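Local coordinates for probable 2-hydroxyhepta-2,4-diene-1,7-dioate isomerase (Thermus thermophilus, PDB 2DFU), which probably acts as a metal-binding isomerase of the fumarylacetoacetate hydrolase family, with 2-hydroxyhepta-2,4-diene-1,7-dioate as its presumed substrate, at residues A[86-92]-A[169-173]; A[108-114]-A[144-150]; A[183-189]-A[241-247]; A[236-242]-A[254-259]. All coordinates share one frame; numbering follows the deposited sequence.

Interactions 1 and 2 are the buried contacts, whereas interactions 3 and 4 have one buried face and one that reaches the surface. Interactions 1 and 2 meet through neighbouring strands 168-175 and 137-148, where Pro-169 packs on Ile-146. Interactions 3 and 4 share Arg-241 and Leu-242 on strand 241-246, which pairs with strand 184-189 along one edge and strand 250-259 along the other. Tyr-113 joins the two groups by packing on Leu-236 and Leu-242. The chemistry follows position: proline-rich packing with a single hydrogen bond in interaction 1, buried carboxylates in interaction 2, a surface salt bridge on one face and valines on the other in interaction 3, and a turn closing over an isoleucine in interaction 4.

Interaction 1 (A[86-92]-A[169-173]); sequences LARPGNP and PLGPW
Ala-87 and Pro-169 form a parallel bridge at the close-packed end of this contact. One backbone hydrogen bond spans it, from Leu-170 N to Ala-87 O (3.2 Å, N-H...O angle 154°), and the same oxygen receives a CA-H...O contact from Pro-169. Beside the bridge, Leu-86 and Leu-170 run side by side and touch through their CD2 methyls at 4.0 Å; Leu-170 is placed there with its CG anti to the backbone N (chi1 -171°). The ring of Pro-89 turns toward the segment 169-173, its CD lying 3.3 Å from Leu-170 O and its CB 3.8 Å from Gly-171 CA, with no side chain between them. Beyond the cis peptide before Pro-172 the segments meet more loosely, at the partly exposed Pro-92 and Trp-173. Pro-92 CG approaches Trp-173 CH2 obliquely (3.6 Å), while Pro-172 CG lies over the centre of one indole face. Trp-173 NE1 is bonded to Val-249 O, and Leu-41 touches Pro-89, Pro-92 and Pro-172. The four proline nitrogens of segments 86-92 and 169-173 have no N-H to give, so apolar rings and methyls make up most of what the one hydrogen bond does not; Ala-87 adds a backbone bond with Leu-168.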
# COMPACT_ATOMS: atom_id res chain seq x y z
N LEU A 86 -1.30 -7.33 7.35
CA LEU A 86 -0.50 -7.61 8.53
C LEU A 86 -1.28 -8.34 9.62
O LEU A 86 -2.42 -8.00 9.94
CB LEU A 86 0.09 -6.32 9.09
CG LEU A 86 1.11 -5.65 8.17
CD1 LEU A 86 1.47 -4.28 8.70
CD2 LEU A 86 2.35 -6.53 8.06
N ALA A 87 -0.64 -9.36 10.20
CA ALA A 87 -1.26 -10.14 11.26
C ALA A 87 -0.24 -10.35 12.37
O ALA A 87 0.93 -10.62 12.10
CB ALA A 87 -1.72 -11.48 10.70
N ARG A 88 -0.67 -10.21 13.62
CA ARG A 88 0.21 -10.36 14.77
C ARG A 88 0.91 -11.71 14.84
O ARG A 88 0.31 -12.74 14.57
CB ARG A 88 -0.56 -10.15 16.09
CG ARG A 88 -1.13 -8.75 16.29
CD ARG A 88 -1.74 -8.62 17.68
NE ARG A 88 -2.88 -9.52 17.83
CZ ARG A 88 -4.10 -9.24 17.39
NH1 ARG A 88 -4.34 -8.07 16.79
NH2 ARG A 88 -5.08 -10.12 17.54
N PRO A 89 2.20 -11.70 15.21
CA PRO A 89 2.99 -12.91 15.32
C PRO A 89 2.73 -13.55 16.68
O PRO A 89 2.48 -12.85 17.67
CB PRO A 89 4.42 -12.39 15.22
CG PRO A 89 4.32 -11.08 15.95
CD PRO A 89 3.03 -10.50 15.41
N GLY A 90 2.79 -14.87 16.75
CA GLY A 90 2.58 -15.51 18.03
C GLY A 90 3.74 -15.16 18.95
O GLY A 90 4.90 -15.11 18.52
N ASN A 91 3.42 -14.88 20.21
CA ASN A 91 4.42 -14.58 21.23
C ASN A 91 5.14 -15.90 21.53
O ASN A 91 4.50 -16.90 21.86
CB ASN A 91 3.70 -14.07 22.49
CG ASN A 91 4.66 -13.56 23.55
OD1 ASN A 91 5.63 -14.23 23.91
ND2 ASN A 91 4.37 -12.37 24.07
N PRO A 92 6.48 -15.93 21.42
CA PRO A 92 7.25 -17.15 21.68
C PRO A 92 7.03 -17.80 23.05
O PRO A 92 7.35 -18.97 23.26
CB PRO A 92 8.70 -16.69 21.48
CG PRO A 92 8.56 -15.65 20.42
CD PRO A 92 7.35 -14.86 20.90
N PRO A 169 1.33 -12.56 8.12
CA PRO A 169 1.76 -12.65 9.52
C PRO A 169 3.20 -12.12 9.48
O PRO A 169 3.95 -12.45 8.55
CB PRO A 169 1.72 -14.15 9.80
CG PRO A 169 0.57 -14.62 8.94
CD PRO A 169 0.81 -13.86 7.64
N LEU A 170 3.60 -11.30 10.44
CA LEU A 170 4.95 -10.74 10.41
C LEU A 170 5.54 -10.61 11.81
O LEU A 170 4.91 -10.04 12.70
CB LEU A 170 4.92 -9.36 9.74
CG LEU A 170 6.26 -8.70 9.41
CD1 LEU A 170 6.79 -9.26 8.09
CD2 LEU A 170 6.09 -7.20 9.29
N GLY A 171 6.76 -11.12 11.98
CA GLY A 171 7.41 -11.05 13.28
C GLY A 171 8.43 -12.15 13.49
O GLY A 171 8.94 -12.71 12.51
N PRO A 172 8.75 -12.51 14.74
CA PRO A 172 8.23 -11.97 16.00
C PRO A 172 8.85 -10.61 16.30
O PRO A 172 8.32 -9.81 17.09
CB PRO A 172 8.69 -13.00 17.02
CG PRO A 172 10.08 -13.34 16.49
CD PRO A 172 9.80 -13.53 15.00
N TRP A 173 9.99 -10.36 15.68
CA TRP A 173 10.68 -9.11 15.89
C TRP A 173 11.73 -8.96 14.81
O TRP A 173 11.88 -9.80 13.93
CB TRP A 173 11.35 -9.10 17.28
CG TRP A 173 11.90 -10.44 17.64
CD1 TRP A 173 12.98 -11.10 17.01
CD2 TRP A 173 11.53 -11.25 18.78
NE1 TRP A 173 13.31 -12.26 17.64
CE2 TRP A 173 12.38 -12.39 18.79
CE3 TRP A 173 10.56 -11.12 19.77
CZ2 TRP A 173 12.23 -13.36 19.76
CZ3 TRP A 173 10.42 -12.08 20.75
CH2 TRP A 173 11.25 -13.22 20.74

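Interaction 2 (A[108-114]-A[144-150]); sequences TEELHYE and VDITARD
Leu-111 with Ala-148 is a non-hydrogen-bonded antiparallel pair and His-112 with Thr-147 a hydrogen-bonded one, the latter closed by His-112 N to Thr-147 O (2.8 Å) and the reciprocal bond; Asp-145 N to Glu-114 O extends the ladder. At the start of helix 149-154, the Asp-150 carboxylate receives Thr-108 OG1 on OD1 (2.6 Å) and Glu-109 N on OD2 (2.9 Å), both on syn sides. Thr-108 OG1 also accepts from Glu-110 N, making an ST turn. Arg-149 CD sits over the centre of one His-112 face, 3.8 Å from the ring centroid. Glu-110 O holds that imidazole through ND1, which approaches above the carbonyl plane, while Arg-149 N reaches this oxygen from the opposite face. On the other side of the strands Leu-111 CD1 meets Ile-146 CG2 at 3.6 Å. Glu-114 and Asp-145 run side by side, with Glu-114 OE1 only 3.3 Å from Asp-145 OD2. Asp-145 forms salt bridges to Lys-81 and Lys-162, and Lys-162 also bonds Thr-147 OG1. Strand pairing thus sets Glu-114 beside Asp-145, with Glu-116 close by, a cluster of carboxylates and Lys-162 consistent with the divalent-metal site of fumarylacetoacetate hydrolase relatives.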
# COMPACT_ATOMS: atom_id res chain seq x y z
N THR A 108 -11.80 -18.32 -1.54
CA THR A 108 -10.80 -19.22 -2.09
C THR A 108 -10.91 -20.63 -1.54
O THR A 108 -11.55 -20.88 -0.52
CB THR A 108 -9.36 -18.72 -1.80
OG1 THR A 108 -8.41 -19.53 -2.48
CG2 THR A 108 -9.08 -18.77 -0.30
N GLU A 109 -10.28 -21.57 -2.24
CA GLU A 109 -10.25 -22.95 -1.82
C GLU A 109 -8.86 -23.46 -2.13
O GLU A 109 -8.61 -24.66 -2.20
CB GLU A 109 -11.32 -23.76 -2.56
CG GLU A 109 -12.73 -23.33 -2.20
CD GLU A 109 -13.80 -24.23 -2.79
OE1 GLU A 109 -13.91 -24.28 -4.04
OE2 GLU A 109 -14.52 -24.89 -2.01
N GLU A 110 -7.94 -22.51 -2.31
CA GLU A 110 -6.56 -22.83 -2.64
C GLU A 110 -5.59 -21.91 -1.88
O GLU A 110 -4.81 -21.18 -2.48
CB GLU A 110 -6.35 -22.67 -4.14
CG GLU A 110 -5.32 -23.60 -4.73
CD GLU A 110 -5.69 -25.06 -4.55
OE1 GLU A 110 -6.74 -25.47 -5.10
OE2 GLU A 110 -4.95 -25.79 -3.86
N LEU A 111 -5.65 -21.96 -0.55
CA LEU A 111 -4.79 -21.14 0.29
C LEU A 111 -3.45 -21.84 0.49
O LEU A 111 -3.40 -22.99 0.92
CB LEU A 111 -5.45 -20.91 1.66
CG LEU A 111 -4.92 -19.71 2.44
CD1 LEU A 111 -5.36 -18.42 1.74
CD2 LEU A 111 -5.45 -19.74 3.86
N HIS A 112 -2.36 -21.13 0.18
CA HIS A 112 -1.01 -21.68 0.30
C HIS A 112 -0.09 -20.84 1.18
O HIS A 112 -0.27 -19.63 1.31
CB HIS A 112 -0.37 -21.83 -1.08
CG HIS A 112 -0.94 -22.94 -1.90
ND1 HIS A 112 -2.25 -22.96 -2.33
CD2 HIS A 112 -0.38 -24.08 -2.38
CE1 HIS A 112 -2.47 -24.05 -3.05
NE2 HIS A 112 -1.34 -24.74 -3.09
N TYR A 113 0.91 -21.50 1.77
CA TYR A 113 1.89 -20.84 2.63
C TYR A 113 3.23 -20.66 1.92
O TYR A 113 3.62 -21.48 1.09
CB TYR A 113 2.11 -21.65 3.91
CG TYR A 113 2.46 -23.11 3.68
CD1 TYR A 113 3.77 -23.50 3.37
CD2 TYR A 113 1.48 -24.09 3.75
CE1 TYR A 113 4.08 -24.85 3.13
CE2 TYR A 113 1.77 -25.43 3.51
CZ TYR A 113 3.07 -25.81 3.20
OH TYR A 113 3.33 -27.14 2.95
N GLU A 114 3.93 -19.58 2.26
CA GLU A 114 5.23 -19.27 1.69
C GLU A 114 6.05 -18.54 2.76
O GLU A 114 5.81 -17.35 3.02
CB GLU A 114 5.06 -18.37 0.45
CG GLU A 114 4.39 -19.06 -0.74
CD GLU A 114 4.07 -18.10 -1.90
OE1 GLU A 114 4.65 -17.00 -1.97
OE2 GLU A 114 3.23 -18.47 -2.76
N VAL A 144 5.11 -14.75 6.51
CA VAL A 144 4.45 -15.84 5.82
C VAL A 144 3.60 -15.10 4.79
O VAL A 144 2.69 -14.35 5.14
CB VAL A 144 3.51 -16.65 6.72
CG1 VAL A 144 2.68 -17.58 5.87
CG2 VAL A 144 4.30 -17.44 7.74
N ASP A 145 3.93 -15.29 3.52
CA ASP A 145 3.18 -14.64 2.45
C ASP A 145 2.00 -15.55 2.11
O ASP A 145 2.12 -16.47 1.30
CB ASP A 145 4.11 -14.45 1.23
CG ASP A 145 3.38 -13.96 -0.01
OD1 ASP A 145 2.18 -13.62 0.07
OD2 ASP A 145 4.01 -13.91 -1.09
N ILE A 146 0.87 -15.32 2.77
CA ILE A 146 -0.34 -16.11 2.53
C ILE A 146 -0.83 -15.84 1.10
O ILE A 146 -0.97 -14.68 0.70
CB ILE A 146 -1.45 -15.76 3.53
CG1 ILE A 146 -0.98 -16.09 4.96
CG2 ILE A 146 -2.72 -16.53 3.19
CD1 ILE A 146 -0.86 -17.58 5.25
N THR A 147 -1.11 -16.90 0.36
CA THR A 147 -1.54 -16.78 -1.03
C THR A 147 -2.79 -17.58 -1.42
O THR A 147 -2.87 -18.78 -1.16
CB THR A 147 -0.40 -17.23 -1.98
OG1 THR A 147 0.80 -16.50 -1.69
CG2 THR A 147 -0.78 -17.01 -3.42
N ALA A 148 -3.75 -16.91 -2.05
CA ALA A 148 -4.95 -17.60 -2.52
C ALA A 148 -4.68 -17.84 -4.01
O ALA A 148 -4.92 -16.97 -4.85
CB ALA A 148 -6.17 -16.73 -2.32
N ARG A 149 -4.17 -19.03 -4.31
CA ARG A 149 -3.79 -19.43 -5.67
C ARG A 149 -4.85 -19.42 -6.75
O ARG A 149 -4.54 -19.08 -7.89
CB ARG A 149 -3.16 -20.83 -5.64
CG ARG A 149 -2.03 -20.99 -4.64
CD ARG A 149 -0.70 -21.26 -5.32
NE ARG A 149 -0.29 -20.18 -6.21
CZ ARG A 149 0.97 -19.91 -6.52
NH1 ARG A 149 1.95 -20.65 -6.00
NH2 ARG A 149 1.26 -18.92 -7.36
N ASP A 150 -6.09 -19.79 -6.44
CA ASP A 150 -7.10 -19.80 -7.48
C ASP A 150 -7.43 -18.41 -8.02
O ASP A 150 -7.34 -18.17 -9.22
CB ASP A 150 -8.38 -20.52 -7.02
CG ASP A 150 -8.76 -20.20 -5.59
OD1 ASP A 150 -8.24 -19.22 -5.02
OD2 ASP A 150 -9.60 -20.93 -5.03

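Interaction 3 (A[183-189]-A[241-247]); sequences TWVRTYV and RLEVAVE
Arg-186 NH1 and Glu-247 OE2 form a salt bridge of 2.7 Å with a nearly straight N-H...O angle of 173°. The guanidinium and carboxylate planes are only 7° apart, and OE2 uses its anti lone pair. A water accepts from Arg-186 NH1 and donates to Ala-245 O, tying the guanidinium to the backbone, while Arg-186 NE forms a second salt bridge with Glu-196. Arg-186 NH2 also lies 3.6 Å above the Trp-184 ring plane, offset toward its rim, and His-198 stacks with that indole. Next to the salt bridge, Thr-183 OG1 donates to Glu-247 O at 2.6 Å, with OG1 turned anti to the backbone N (chi1 -168°). Regular antiparallel pairing follows between strands 184-189 and 241-246. Arg-186 with Ala-245 and Tyr-188 with Glu-243 are the hydrogen-bonded pairs. On the face they share, Tyr-188 CB meets Glu-243 CB at 4.0 Å. The reverse face is buried: Val-185 CG2 touches Val-246 CG2, Val-189 CG2 lies 4.2 Å from Leu-242 CG, and Val-244 reaches across to Val-142 and Val-144 of strand 137-148. The two strands therefore form an amphipathic ribbon, with charged groups bridging its outer face and branched aliphatic chains packing its inner face into the protein.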
# COMPACT_ATOMS: atom_id res chain seq x y z
N THR A 183 21.95 -17.00 5.53
CA THR A 183 21.07 -17.55 6.55
C THR A 183 20.09 -18.54 5.93
O THR A 183 19.99 -18.65 4.71
CB THR A 183 20.30 -16.42 7.29
OG1 THR A 183 19.67 -16.96 8.46
CG2 THR A 183 19.23 -15.81 6.39
N TRP A 184 19.37 -19.27 6.78
CA TRP A 184 18.40 -20.25 6.31
C TRP A 184 16.97 -19.90 6.69
O TRP A 184 16.70 -19.36 7.76
CB TRP A 184 18.72 -21.64 6.86
CG TRP A 184 19.99 -22.23 6.35
CD1 TRP A 184 21.26 -21.92 6.75
CD2 TRP A 184 20.12 -23.21 5.31
NE1 TRP A 184 22.17 -22.65 6.02
CE2 TRP A 184 21.50 -23.45 5.14
CE3 TRP A 184 19.20 -23.92 4.52
CZ2 TRP A 184 21.99 -24.37 4.20
CZ3 TRP A 184 19.69 -24.83 3.58
CH2 TRP A 184 21.07 -25.04 3.43
N VAL A 185 16.05 -20.24 5.79
CA VAL A 185 14.64 -20.02 6.00
C VAL A 185 13.98 -21.40 6.01
O VAL A 185 14.04 -22.12 5.02
CB VAL A 185 14.02 -19.18 4.85
CG1 VAL A 185 12.53 -19.06 5.04
CG2 VAL A 185 14.66 -17.79 4.82
N ARG A 186 13.36 -21.76 7.13
CA ARG A 186 12.70 -23.06 7.24
C ARG A 186 11.25 -22.91 7.69
O ARG A 186 10.96 -22.21 8.66
CB ARG A 186 13.47 -23.95 8.21
CG ARG A 186 14.92 -24.24 7.80
CD ARG A 186 15.57 -25.24 8.74
NE ARG A 186 16.92 -25.62 8.31
CZ ARG A 186 18.02 -24.95 8.62
NH1 ARG A 186 17.96 -23.85 9.37
NH2 ARG A 186 19.20 -25.38 8.19
N THR A 187 10.35 -23.58 6.98
CA THR A 187 8.93 -23.53 7.29
C THR A 187 8.44 -24.89 7.77
O THR A 187 8.74 -25.91 7.16
CB THR A 187 8.10 -23.15 6.05
OG1 THR A 187 8.50 -21.86 5.57
CG2 THR A 187 6.62 -23.11 6.39
N TYR A 188 7.70 -24.89 8.88
CA TYR A 188 7.16 -26.13 9.44
C TYR A 188 5.64 -26.01 9.54
O TYR A 188 5.12 -24.98 9.97
CB TYR A 188 7.72 -26.39 10.84
CG TYR A 188 9.23 -26.51 10.90
CD1 TYR A 188 10.04 -25.38 10.98
CD2 TYR A 188 9.85 -27.76 10.87
CE1 TYR A 188 11.43 -25.49 11.03
CE2 TYR A 188 11.24 -27.88 10.91
CZ TYR A 188 12.02 -26.74 10.99
OH TYR A 188 13.38 -26.85 11.02
N VAL A 189 4.94 -27.05 9.12
CA VAL A 189 3.48 -27.06 9.20
C VAL A 189 3.07 -28.29 10.01
O VAL A 189 3.38 -29.43 9.65
CB VAL A 189 2.84 -27.09 7.81
CG1 VAL A 189 1.33 -27.20 7.94
CG2 VAL A 189 3.20 -25.82 7.03
N ARG A 241 -1.00 -25.21 12.01
CA ARG A 241 -0.09 -24.44 12.84
C ARG A 241 1.22 -24.29 12.08
O ARG A 241 1.83 -25.28 11.68
CB ARG A 241 0.16 -25.16 14.17
CG ARG A 241 -1.05 -25.16 15.08
CD ARG A 241 -0.72 -25.82 16.41
NE ARG A 241 -1.76 -25.56 17.40
CZ ARG A 241 -1.69 -25.94 18.67
NH1 ARG A 241 -0.62 -26.59 19.11
NH2 ARG A 241 -2.69 -25.65 19.49
N LEU A 242 1.64 -23.04 11.88
CA LEU A 242 2.79 -22.68 11.06
C LEU A 242 3.93 -22.04 11.87
O LEU A 242 3.75 -21.22 12.76
CB LEU A 242 2.35 -21.70 9.98
CG LEU A 242 1.59 -22.37 8.85
CD1 LEU A 242 0.09 -22.47 9.15
CD2 LEU A 242 1.69 -21.58 7.54
N GLU A 243 5.12 -22.49 11.50
CA GLU A 243 6.32 -21.98 12.13
C GLU A 243 7.37 -21.68 11.06
O GLU A 243 7.76 -22.55 10.30
CB GLU A 243 6.82 -23.11 13.02
CG GLU A 243 7.94 -22.74 13.98
CD GLU A 243 8.23 -23.95 14.85
OE1 GLU A 243 9.37 -24.12 15.26
OE2 GLU A 243 7.32 -24.76 15.06
N VAL A 244 7.79 -20.41 10.97
CA VAL A 244 8.89 -20.12 10.06
C VAL A 244 10.14 -19.68 10.81
O VAL A 244 10.15 -18.65 11.48
CB VAL A 244 8.47 -19.02 9.08
CG1 VAL A 244 9.59 -18.78 8.06
CG2 VAL A 244 7.21 -19.44 8.35
N ALA A 245 11.20 -20.47 10.77
CA ALA A 245 12.40 -20.15 11.51
C ALA A 245 13.49 -19.63 10.58
O ALA A 245 13.79 -20.24 9.55
CB ALA A 245 12.89 -21.37 12.26
N VAL A 246 14.06 -18.49 10.94
CA VAL A 246 15.12 -17.87 10.16
C VAL A 246 16.30 -17.74 11.10
O VAL A 246 16.20 -17.07 12.14
CB VAL A 246 14.71 -16.48 9.64
CG1 VAL A 246 15.89 -15.80 8.95
CG2 VAL A 246 13.56 -16.61 8.66
N GLU A 247 17.40 -18.40 10.76
CA GLU A 247 18.59 -18.37 11.60
C GLU A 247 19.08 -16.95 11.84
O GLU A 247 19.15 -16.14 10.92
CB GLU A 247 19.70 -19.22 10.98
CG GLU A 247 19.55 -20.71 11.28
CD GLU A 247 20.64 -21.55 10.62
OE1 GLU A 247 21.82 -21.12 10.62
OE2 GLU A 247 20.32 -22.65 10.10
O HOH W 1 16.20 -21.83 10.26

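Interaction 4 (A[236-242]-A[254-259]); sequences LRPGDRL and TLIGPK
Leu-242 and Thr-254 form a hydrogen-bonded antiparallel pair, with Leu-242 N donating to Thr-254 O (2.9 Å) and Thr-254 N to Leu-242 O. Arg-241 with Leu-255 is the adjoining non-hydrogen-bonded pair, and Ile-256 N then bonds to Asp-240 O. Past this point the segment 236-242 leaves the regular ladder in a type II turn from Arg-237 to Asp-240. Gly-239 takes the third position of the turn with a positive phi of 90°. Its N-H meets Ile-256 O at 2.8 Å from above the carbonyl plane. Asp-240 braces the turn, since its OD2 accepts from Arg-237 N while OD1 is bonded by Asn-190 ND2. Ile-256 is the central side chain, its CG1 anti to the carbonyl carbon (chi1 -48°), which puts CG1 within reach of both Leu-236 and Leu-242. Leu-236 crosses it at about a right angle, with CD2 3.8 Å from Ile-256 CG1, and Leu-242 CD1 touches the same carbon at 3.9 Å. Ile-256 CB also rests 3.5 Å from Arg-237 O, so the turn backbone lies against the isoleucine. Nearby, Thr-254 CG2 packs on Leu-242 CB at 3.5 Å, and at the exposed end Pro-238 CB lies against Gly-257 O. The contact belongs to the hairpin of strands 241-246 and 250-259. Strand 102-104 follows 250-259 in the sheet, its Val-102 touching Thr-254 and Ile-256; on the Leu-236 side, Leu-111 and Tyr-113 of strand 111-121 and Ile-146 of strand 137-148 pack against that leucine.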
# COMPACT_ATOMS: atom_id res chain seq x y z
N LEU A 236 -2.82 -25.12 2.53
CA LEU A 236 -3.15 -24.95 3.94
C LEU A 236 -4.56 -25.44 4.22
O LEU A 236 -5.37 -25.60 3.31
CB LEU A 236 -3.07 -23.47 4.33
CG LEU A 236 -1.68 -22.87 4.51
CD1 LEU A 236 -1.75 -21.35 4.40
CD2 LEU A 236 -1.13 -23.30 5.86
N ARG A 237 -4.85 -25.66 5.50
CA ARG A 237 -6.17 -26.09 5.93
C ARG A 237 -6.48 -25.41 7.24
O ARG A 237 -5.57 -25.06 8.00
CB ARG A 237 -6.21 -27.60 6.15
CG ARG A 237 -6.33 -28.45 4.89
CD ARG A 237 -6.27 -29.93 5.26
NE ARG A 237 -6.46 -30.82 4.12
CZ ARG A 237 -6.22 -32.12 4.13
NH1 ARG A 237 -5.77 -32.70 5.24
NH2 ARG A 237 -6.42 -32.86 3.04
N PRO A 238 -7.77 -25.19 7.53
CA PRO A 238 -8.16 -24.55 8.78
C PRO A 238 -7.49 -25.30 9.94
O PRO A 238 -7.44 -26.53 9.94
CB PRO A 238 -9.67 -24.71 8.79
CG PRO A 238 -10.01 -24.56 7.33
CD PRO A 238 -8.94 -25.38 6.65
N GLY A 239 -6.97 -24.56 10.91
CA GLY A 239 -6.34 -25.22 12.04
C GLY A 239 -4.85 -25.50 11.89
O GLY A 239 -4.21 -25.88 12.86
N ASP A 240 -4.30 -25.33 10.69
CA ASP A 240 -2.88 -25.57 10.51
C ASP A 240 -2.03 -24.64 11.38
O ASP A 240 -2.31 -23.44 11.48
CB ASP A 240 -2.46 -25.37 9.05
CG ASP A 240 -2.76 -26.58 8.18
OD1 ASP A 240 -3.01 -27.68 8.73
OD2 ASP A 240 -2.72 -26.42 6.95
N ARG A 241 -1.00 -25.21 12.01
CA ARG A 241 -0.09 -24.44 12.84
C ARG A 241 1.22 -24.29 12.08
O ARG A 241 1.83 -25.28 11.68
CB ARG A 241 0.16 -25.16 14.17
CG ARG A 241 -1.05 -25.16 15.08
CD ARG A 241 -0.72 -25.82 16.41
NE ARG A 241 -1.76 -25.56 17.40
CZ ARG A 241 -1.69 -25.94 18.67
NH1 ARG A 241 -0.62 -26.59 19.11
NH2 ARG A 241 -2.69 -25.65 19.49
N LEU A 242 1.64 -23.04 11.88
CA LEU A 242 2.79 -22.68 11.06
C LEU A 242 3.93 -22.04 11.87
O LEU A 242 3.75 -21.22 12.76
CB LEU A 242 2.35 -21.70 9.98
CG LEU A 242 1.59 -22.37 8.85
CD1 LEU A 242 0.09 -22.47 9.15
CD2 LEU A 242 1.69 -21.58 7.54
N THR A 254 2.38 -18.68 13.57
CA THR A 254 1.08 -18.24 13.11
C THR A 254 0.19 -19.46 12.89
O THR A 254 0.65 -20.60 13.00
CB THR A 254 1.18 -17.43 11.79
OG1 THR A 254 -0.10 -16.86 11.48
CG2 THR A 254 1.61 -18.32 10.65
N LEU A 255 -1.09 -19.23 12.61
CA LEU A 255 -2.00 -20.34 12.40
C LEU A 255 -3.21 -19.96 11.56
O LEU A 255 -3.59 -18.79 11.48
CB LEU A 255 -2.45 -20.92 13.75
CG LEU A 255 -3.24 -20.03 14.71
CD1 LEU A 255 -4.64 -19.79 14.17
CD2 LEU A 255 -3.34 -20.72 16.05
N ILE A 256 -3.81 -20.96 10.94
CA ILE A 256 -4.97 -20.75 10.11
C ILE A 256 -6.25 -20.96 10.91
O ILE A 256 -6.41 -21.96 11.61
CB ILE A 256 -4.97 -21.70 8.92
CG1 ILE A 256 -3.60 -21.68 8.25
CG2 ILE A 256 -6.05 -21.28 7.92
CD1 ILE A 256 -3.16 -20.30 7.77
N GLY A 257 -7.16 -19.99 10.80
CA GLY A 257 -8.42 -20.09 11.51
C GLY A 257 -9.45 -20.87 10.71
O GLY A 257 -9.14 -21.37 9.63
N PRO A 258 -10.68 -20.99 11.23
CA PRO A 258 -11.79 -21.71 10.59
C PRO A 258 -12.16 -21.08 9.25
O PRO A 258 -11.94 -19.88 9.05
CB PRO A 258 -12.93 -21.58 11.60
CG PRO A 258 -12.20 -21.45 12.91
CD PRO A 258 -11.09 -20.50 12.56
N LYS A 259 -12.71 -21.86 8.33
CA LYS A 259 -13.09 -21.31 7.04
C LYS A 259 -14.26 -20.37 7.25
O LYS A 259 -15.19 -20.68 7.98
CB LYS A 259 -13.50 -22.40 6.04
CG LYS A 259 -13.34 -21.92 4.59
CD LYS A 259 -14.56 -22.21 3.74
CE LYS A 259 -14.55 -21.39 2.45
NZ LYS A 259 -13.34 -21.61 1.62